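Local coordinates for SPbeta prophage-derived aminoglycoside N(3')-acetyltransferase-like protein YokD (Bacillus subtilis, PDB 2NYG) that probably transfers acetyl groups from acetyl-coenzyme A to amino groups of aminoglycoside antibiotics and so may contribute to antibiotic resistance, at residues A[69-81]-A[98-112]. Residues are numbered along the deposited sequence; the frame is centred on the assembly and turned at random.
Sequences PSQSVELSDPKEW and MPAYNSNYTPTTRGM. With COA (coenzyme A), chain G.
Gln71 and Thr109 tie two irregular segments together: Thr109 N gives a hydrogen bond to Gln71 O at 2.7 Å. The CA atoms of Ser72 and Thr108 come within 4.7 Å of each other. Beyond this point 69-81 makes a type I turn, Ser72 to Leu75, while 98-112 ends in the 3-10 segment 110-112.

The Thr109 hydroxyl sits over the start of that turn. With OG1 beside its own backbone N (chi1 -56°), it accepts a weak bond from Val73 N at 3.0 Å and lies 2.9 Å from Glu74 OE1, with Gln71 O also near; its proton could go to either oxygen. The bend at chi2 (96°) swings the Glu74 carboxylate across the Thr109 side chain, OE1 toward OG1 and OE2 toward CG2.

Leu75 packs next along the contact. Its CD2 presses on Tyr101 CB near the ring edge, while CD1 meets Thr106 CG2 tip to tip at 3.8 Å. Further out, Met98 runs up from the opposite direction to Trp81, and Met98 CE lies 3.8 Å from Trp81 CZ2. Ser76 OG lies in the plane of the Trp81 indole and accepts the hydrogen of NE1 at 3.0 Å, which helps fix the ring's rotation.

At the other end the methyl CE of Met112 lies 3.5 Å from Pro69 CB, and Gly111 O accepts a hydrogen bond from coenzyme A N8P at 3.2 Å. The loop leaving strand 65-69 thus packs on the segment leading into helix 114-119, whose Gly111-Met112 end reaches the pantetheine arm in the cofactor pocket of this member of the antibiotic N-acetyltransferase family.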
loop_
_atom_site.group_PDB
_atom_site.type_symbol
_atom_site.label_atom_id
_atom_site.label_comp_id
_atom_site.label_asym_id
_atom_site.label_seq_id
_atom_site.Cartn_x
_atom_site.Cartn_y
_atom_site.Cartn_z
ATOM N N PRO A 69 -0.503 -13.958 -2.140
ATOM C CA PRO A 69 -1.092 -13.710 -3.448
ATOM C C PRO A 69 -1.196 -12.202 -3.564
ATOM O O PRO A 69 -1.573 -11.536 -2.608
ATOM C CB PRO A 69 -2.441 -14.405 -3.338
ATOM C CG PRO A 69 -2.811 -14.150 -1.936
ATOM C CD PRO A 69 -1.527 -14.411 -1.183
ATOM N N SER A 70 -0.838 -11.650 -4.715
ATOM C CA SER A 70 -0.895 -10.200 -4.889
ATOM C C SER A 70 -1.574 -9.820 -6.188
ATOM O O SER A 70 -1.057 -9.019 -6.963
ATOM C CB SER A 70 0.514 -9.621 -4.857
ATOM O OG SER A 70 1.350 -10.289 -5.783
ATOM N N GLN A 71 -2.750 -10.399 -6.396
ATOM C CA GLN A 71 -3.580 -10.192 -7.580
ATOM C C GLN A 71 -4.001 -8.753 -7.868
ATOM O O GLN A 71 -4.253 -7.968 -6.965
ATOM C CB GLN A 71 -4.831 -11.060 -7.472
ATOM C CG GLN A 71 -4.538 -12.546 -7.382
ATOM C CD GLN A 71 -5.762 -13.330 -6.983
ATOM O OE1 GLN A 71 -6.881 -12.843 -7.129
ATOM N NE2 GLN A 71 -5.564 -14.547 -6.485
ATOM N N SER A 72 -4.085 -8.439 -9.153
ATOM C CA SER A 72 -4.479 -7.128 -9.636
ATOM C C SER A 72 -5.506 -7.370 -10.749
ATOM O O SER A 72 -5.339 -6.951 -11.906
ATOM C CB SER A 72 -3.253 -6.385 -10.173
ATOM O OG SER A 72 -2.517 -7.197 -11.075
ATOM N N VAL A 73 -6.566 -8.069 -10.353
ATOM C CA VAL A 73 -7.674 -8.457 -11.208
ATOM C C VAL A 73 -8.311 -7.327 -12.017
ATOM O O VAL A 73 -8.923 -7.583 -13.046
ATOM C CB VAL A 73 -8.751 -9.149 -10.350
ATOM C CG1 VAL A 73 -9.899 -9.621 -11.209
ATOM C CG2 VAL A 73 -8.138 -10.325 -9.628
ATOM N N GLU A 74 -8.157 -6.084 -11.559
ATOM C CA GLU A 74 -8.728 -4.915 -12.237
ATOM C C GLU A 74 -8.141 -4.630 -13.620
ATOM O O GLU A 74 -8.723 -3.885 -14.409
ATOM C CB GLU A 74 -8.564 -3.666 -11.371
ATOM C CG GLU A 74 -9.362 -3.698 -10.087
ATOM C CD GLU A 74 -8.550 -4.163 -8.911
ATOM O OE1 GLU A 74 -7.487 -4.781 -9.118
ATOM O OE2 GLU A 74 -8.988 -3.909 -7.773
ATOM N N LEU A 75 -6.981 -5.213 -13.906
ATOM C CA LEU A 75 -6.324 -5.022 -15.193
ATOM C C LEU A 75 -6.841 -6.035 -16.214
ATOM O O LEU A 75 -6.074 -6.700 -16.912
ATOM C CB LEU A 75 -4.805 -5.157 -15.035
ATOM C CG LEU A 75 -4.009 -3.876 -14.754
ATOM C CD1 LEU A 75 -4.353 -3.318 -13.394
ATOM C CD2 LEU A 75 -2.532 -4.182 -14.839
ATOM N N SER A 76 -8.160 -6.125 -16.302
ATOM C CA SER A 76 -8.820 -7.059 -17.202
ATOM C C SER A 76 -9.740 -6.357 -18.192
ATOM O O SER A 76 -9.939 -5.144 -18.122
ATOM C CB SER A 76 -9.622 -8.066 -16.374
ATOM O OG SER A 76 -10.372 -7.401 -15.369
ATOM N N ASP A 77 -10.295 -7.133 -19.115
ATOM C CA ASP A 77 -11.212 -6.601 -20.111
ATOM C C ASP A 77 -12.457 -6.082 -19.393
ATOM O O ASP A 77 -13.150 -6.837 -18.716
ATOM C CB ASP A 77 -11.592 -7.691 -21.097
ATOM C CG ASP A 77 -12.246 -7.140 -22.331
ATOM O OD1 ASP A 77 -13.304 -6.484 -22.185
ATOM O OD2 ASP A 77 -11.699 -7.359 -23.438
ATOM N N PRO A 78 -12.766 -4.787 -19.553
ATOM C CA PRO A 78 -13.919 -4.138 -18.915
ATOM C C PRO A 78 -15.266 -4.851 -19.058
ATOM O O PRO A 78 -16.147 -4.682 -18.215
ATOM C CB PRO A 78 -13.916 -2.747 -19.541
ATOM C CG PRO A 78 -13.401 -3.016 -20.911
ATOM C CD PRO A 78 -12.241 -3.945 -20.642
ATOM N N LYS A 79 -15.424 -5.642 -20.118
ATOM C CA LYS A 79 -16.666 -6.380 -20.339
ATOM C C LYS A 79 -16.969 -7.265 -19.130
ATOM O O LYS A 79 -18.026 -7.140 -18.505
ATOM C CB LYS A 79 -16.552 -7.241 -21.589
ATOM N N GLU A 80 -16.027 -8.150 -18.807
ATOM C CA GLU A 80 -16.154 -9.081 -17.693
ATOM C C GLU A 80 -16.425 -8.388 -16.371
ATOM O O GLU A 80 -16.801 -9.031 -15.397
ATOM C CB GLU A 80 -14.889 -9.917 -17.580
ATOM N N TRP A 81 -16.232 -7.074 -16.340
ATOM C CA TRP A 81 -16.442 -6.299 -15.123
ATOM C C TRP A 81 -17.894 -6.305 -14.687
ATOM O O TRP A 81 -18.790 -6.484 -15.508
ATOM C CB TRP A 81 -15.984 -4.858 -15.335
ATOM C CG TRP A 81 -14.500 -4.689 -15.418
ATOM C CD1 TRP A 81 -13.556 -5.670 -15.355
ATOM C CD2 TRP A 81 -13.788 -3.455 -15.569
ATOM N NE1 TRP A 81 -12.297 -5.126 -15.457
ATOM C CE2 TRP A 81 -12.410 -3.768 -15.589
ATOM C CE3 TRP A 81 -14.181 -2.114 -15.687
ATOM C CZ2 TRP A 81 -11.418 -2.787 -15.725
ATOM C CZ3 TRP A 81 -13.196 -1.139 -15.820
ATOM C CH2 TRP A 81 -11.830 -1.482 -15.838
ATOM N N MET A 98 -5.540 1.850 -20.579
ATOM C CA MET A 98 -5.276 1.228 -19.286
ATOM C C MET A 98 -3.777 1.059 -19.033
ATOM O O MET A 98 -3.080 0.381 -19.790
ATOM C CB MET A 98 -5.975 -0.126 -19.205
ATOM C CG MET A 98 -5.893 -0.778 -17.854
ATOM S SD MET A 98 -6.817 -2.309 -17.837
ATOM C CE MET A 98 -8.477 -1.709 -17.812
ATOM N N PRO A 99 -3.257 1.689 -17.963
ATOM C CA PRO A 99 -1.825 1.552 -17.679
ATOM C C PRO A 99 -1.448 0.085 -17.630
ATOM O O PRO A 99 -2.134 -0.715 -16.995
ATOM C CB PRO A 99 -1.676 2.216 -16.316
ATOM C CG PRO A 99 -2.693 3.310 -16.377
ATOM C CD PRO A 99 -3.895 2.609 -17.004
ATOM N N ALA A 100 -0.371 -0.264 -18.319
ATOM C CA ALA A 100 0.096 -1.629 -18.328
ATOM C C ALA A 100 0.514 -2.070 -16.922
ATOM O O ALA A 100 0.834 -1.249 -16.059
ATOM C CB ALA A 100 1.254 -1.760 -19.276
ATOM N N TYR A 101 0.507 -3.379 -16.707
ATOM C CA TYR A 101 0.886 -3.960 -15.432
ATOM C C TYR A 101 2.388 -3.886 -15.205
ATOM O O TYR A 101 3.168 -4.196 -16.089
ATOM C CB TYR A 101 0.466 -5.428 -15.383
ATOM C CG TYR A 101 1.062 -6.185 -14.220
ATOM C CD1 TYR A 101 0.576 -5.993 -12.931
ATOM C CD2 TYR A 101 2.143 -7.056 -14.405
ATOM C CE1 TYR A 101 1.139 -6.640 -11.844
ATOM C CE2 TYR A 101 2.727 -7.714 -13.328
ATOM C CZ TYR A 101 2.218 -7.500 -12.038
ATOM O OH TYR A 101 2.782 -8.106 -10.939
ATOM N N ASN A 102 2.788 -3.497 -14.005
ATOM C CA ASN A 102 4.202 -3.423 -13.681
ATOM C C ASN A 102 4.391 -4.007 -12.282
ATOM O O ASN A 102 3.789 -3.528 -11.329
ATOM C CB ASN A 102 4.662 -1.960 -13.733
ATOM C CG ASN A 102 6.160 -1.816 -13.641
ATOM O OD1 ASN A 102 6.764 -2.129 -12.619
ATOM N ND2 ASN A 102 6.773 -1.347 -14.715
ATOM N N SER A 103 5.205 -5.048 -12.160
ATOM C CA SER A 103 5.448 -5.680 -10.864
ATOM C C SER A 103 5.861 -4.688 -9.781
ATOM O O SER A 103 5.676 -4.940 -8.595
ATOM C CB SER A 103 6.566 -6.715 -10.973
ATOM O OG SER A 103 6.375 -7.564 -12.078
ATOM N N ASN A 104 6.422 -3.557 -10.178
ATOM C CA ASN A 104 6.887 -2.604 -9.187
ATOM C C ASN A 104 5.880 -1.606 -8.642
ATOM O O ASN A 104 6.142 -0.953 -7.628
ATOM C CB ASN A 104 8.131 -1.903 -9.730
ATOM C CG ASN A 104 9.236 -2.891 -10.065
ATOM O OD1 ASN A 104 9.575 -3.096 -11.227
ATOM N ND2 ASN A 104 9.787 -3.530 -9.038
ATOM N N TYR A 105 4.720 -1.495 -9.282
ATOM C CA TYR A 105 3.737 -0.553 -8.781
ATOM C C TYR A 105 2.257 -0.844 -8.916
ATOM O O TYR A 105 1.465 -0.203 -8.246
ATOM C CB TYR A 105 4.025 0.848 -9.334
ATOM C CG TYR A 105 4.144 0.961 -10.841
ATOM C CD1 TYR A 105 3.014 0.966 -11.662
ATOM C CD2 TYR A 105 5.390 1.124 -11.441
ATOM C CE1 TYR A 105 3.133 1.143 -13.051
ATOM C CE2 TYR A 105 5.517 1.295 -12.816
ATOM C CZ TYR A 105 4.392 1.308 -13.619
ATOM O OH TYR A 105 4.545 1.495 -14.980
ATOM N N THR A 106 1.856 -1.798 -9.746
ATOM C CA THR A 106 0.423 -2.063 -9.885
ATOM C C THR A 106 -0.240 -2.506 -8.577
ATOM O O THR A 106 -0.081 -3.643 -8.131
ATOM C CB THR A 106 0.152 -3.115 -10.969
ATOM O OG1 THR A 106 0.721 -2.675 -12.212
ATOM C CG2 THR A 106 -1.347 -3.315 -11.140
ATOM N N PRO A 107 -1.019 -1.613 -7.957
ATOM C CA PRO A 107 -1.699 -1.924 -6.695
ATOM C C PRO A 107 -2.525 -3.220 -6.693
ATOM O O PRO A 107 -3.241 -3.524 -7.646
ATOM C CB PRO A 107 -2.550 -0.678 -6.452
ATOM C CG PRO A 107 -2.829 -0.182 -7.834
ATOM C CD PRO A 107 -1.515 -0.350 -8.530
ATOM N N THR A 108 -2.414 -3.985 -5.612
ATOM C CA THR A 108 -3.164 -5.234 -5.484
ATOM C C THR A 108 -4.640 -4.923 -5.325
ATOM O O THR A 108 -5.017 -3.841 -4.878
ATOM C CB THR A 108 -2.766 -6.051 -4.235
ATOM O OG1 THR A 108 -3.030 -5.279 -3.063
ATOM C CG2 THR A 108 -1.311 -6.421 -4.264
ATOM N N THR A 109 -5.471 -5.896 -5.683
ATOM C CA THR A 109 -6.917 -5.776 -5.573
ATOM C C THR A 109 -7.267 -5.662 -4.094
ATOM O O THR A 109 -6.750 -6.404 -3.267
ATOM C CB THR A 109 -7.603 -7.007 -6.197
ATOM O OG1 THR A 109 -7.157 -7.147 -7.552
ATOM C CG2 THR A 109 -9.117 -6.863 -6.181
ATOM N N ARG A 110 -8.152 -4.727 -3.775
ATOM C CA ARG A 110 -8.566 -4.465 -2.400
ATOM C C ARG A 110 -8.842 -5.705 -1.538
ATOM O O ARG A 110 -8.513 -5.735 -0.350
ATOM C CB ARG A 110 -9.799 -3.559 -2.403
ATOM C CG ARG A 110 -9.827 -2.523 -3.524
ATOM C CD ARG A 110 -8.472 -1.862 -3.756
ATOM N NE ARG A 110 -7.951 -1.152 -2.588
ATOM C CZ ARG A 110 -8.326 0.066 -2.209
ATOM N NH1 ARG A 110 -9.243 0.731 -2.903
ATOM N NH2 ARG A 110 -7.761 0.628 -1.147
ATOM N N GLY A 111 -9.453 -6.719 -2.137
ATOM C CA GLY A 111 -9.764 -7.928 -1.399
ATOM C C GLY A 111 -8.569 -8.702 -0.869
ATOM O O GLY A 111 -8.736 -9.529 0.020
ATOM N N MET A 112 -7.375 -8.444 -1.405
ATOM C CA MET A 112 -6.158 -9.139 -0.968
ATOM C C MET A 112 -5.706 -8.749 0.440
ATOM O O MET A 112 -4.953 -9.475 1.086
ATOM C CB MET A 112 -5.013 -8.873 -1.946
ATOM C CG MET A 112 -5.292 -9.330 -3.350
ATOM S SD MET A 112 -5.559 -11.098 -3.436
ATOM C CE MET A 112 -4.235 -11.563 -4.375
HETATM N N1A COA G . -4.974 -3.565 13.988
HETATM C C2A COA G . -6.128 -4.186 13.493
HETATM N N3A COA G . -6.781 -3.621 12.417
HETATM C C4A COA G . -6.312 -2.462 11.838
HETATM C C5A COA G . -5.153 -1.808 12.299
HETATM C C6A COA G . -4.481 -2.368 13.397
HETATM N N6A COA G . -3.386 -1.798 13.882
HETATM N N7A COA G . -4.946 -0.701 11.526
HETATM C C8A COA G . -5.945 -0.654 10.596
HETATM N N9A COA G . -6.796 -1.760 10.799
HETATM C C1B COA G . -8.026 -2.164 10.077
HETATM C C2B COA G . -8.736 -1.086 9.209
HETATM O O2B COA G . -9.421 -0.065 9.966
HETATM C C3B COA G . -9.680 -1.926 8.368
HETATM O O3B COA G . -10.868 -2.062 9.208
HETATM P P3B COA G . -12.402 -1.773 8.726
HETATM O O7A COA G . -12.429 -1.381 7.228
HETATM O O8A COA G . -12.959 -0.589 9.480
HETATM O O9A COA G . -13.228 -3.003 9.009
HETATM C C4B COA G . -8.923 -3.265 8.159
HETATM O O4B COA G . -7.938 -3.314 9.216
HETATM C C5B COA G . -8.189 -3.389 6.781
HETATM O O5B COA G . -7.546 -4.699 6.778
HETATM P P1A COA G . -7.691 -5.652 5.518
HETATM O O1A COA G . -6.984 -6.948 5.744
HETATM O O2A COA G . -7.164 -4.949 4.259
HETATM O O3A COA G . -9.230 -5.789 5.399
HETATM P P2A COA G . -10.180 -6.712 6.304
HETATM O O4A COA G . -11.170 -5.828 6.975
HETATM O O5A COA G . -9.427 -7.529 7.350
HETATM O O6A COA G . -10.779 -7.659 5.122
HETATM C CBP COA G . -9.977 -9.459 3.527
HETATM C CCP COA G . -10.364 -9.022 4.971
HETATM C CDP COA G . -10.671 -8.558 2.476
HETATM C CEP COA G . -8.436 -9.378 3.441
HETATM C CAP COA G . -10.582 -10.880 3.267
HETATM O OAP COA G . -11.338 -11.246 4.444
HETATM C C9P COA G . -9.552 -12.001 2.980
HETATM O O9P COA G . -9.559 -13.038 3.863
HETATM N N8P COA G . -8.650 -12.024 1.964
HETATM C C7P COA G . -7.585 -13.049 1.887
HETATM C C6P COA G . -6.170 -12.576 1.523
#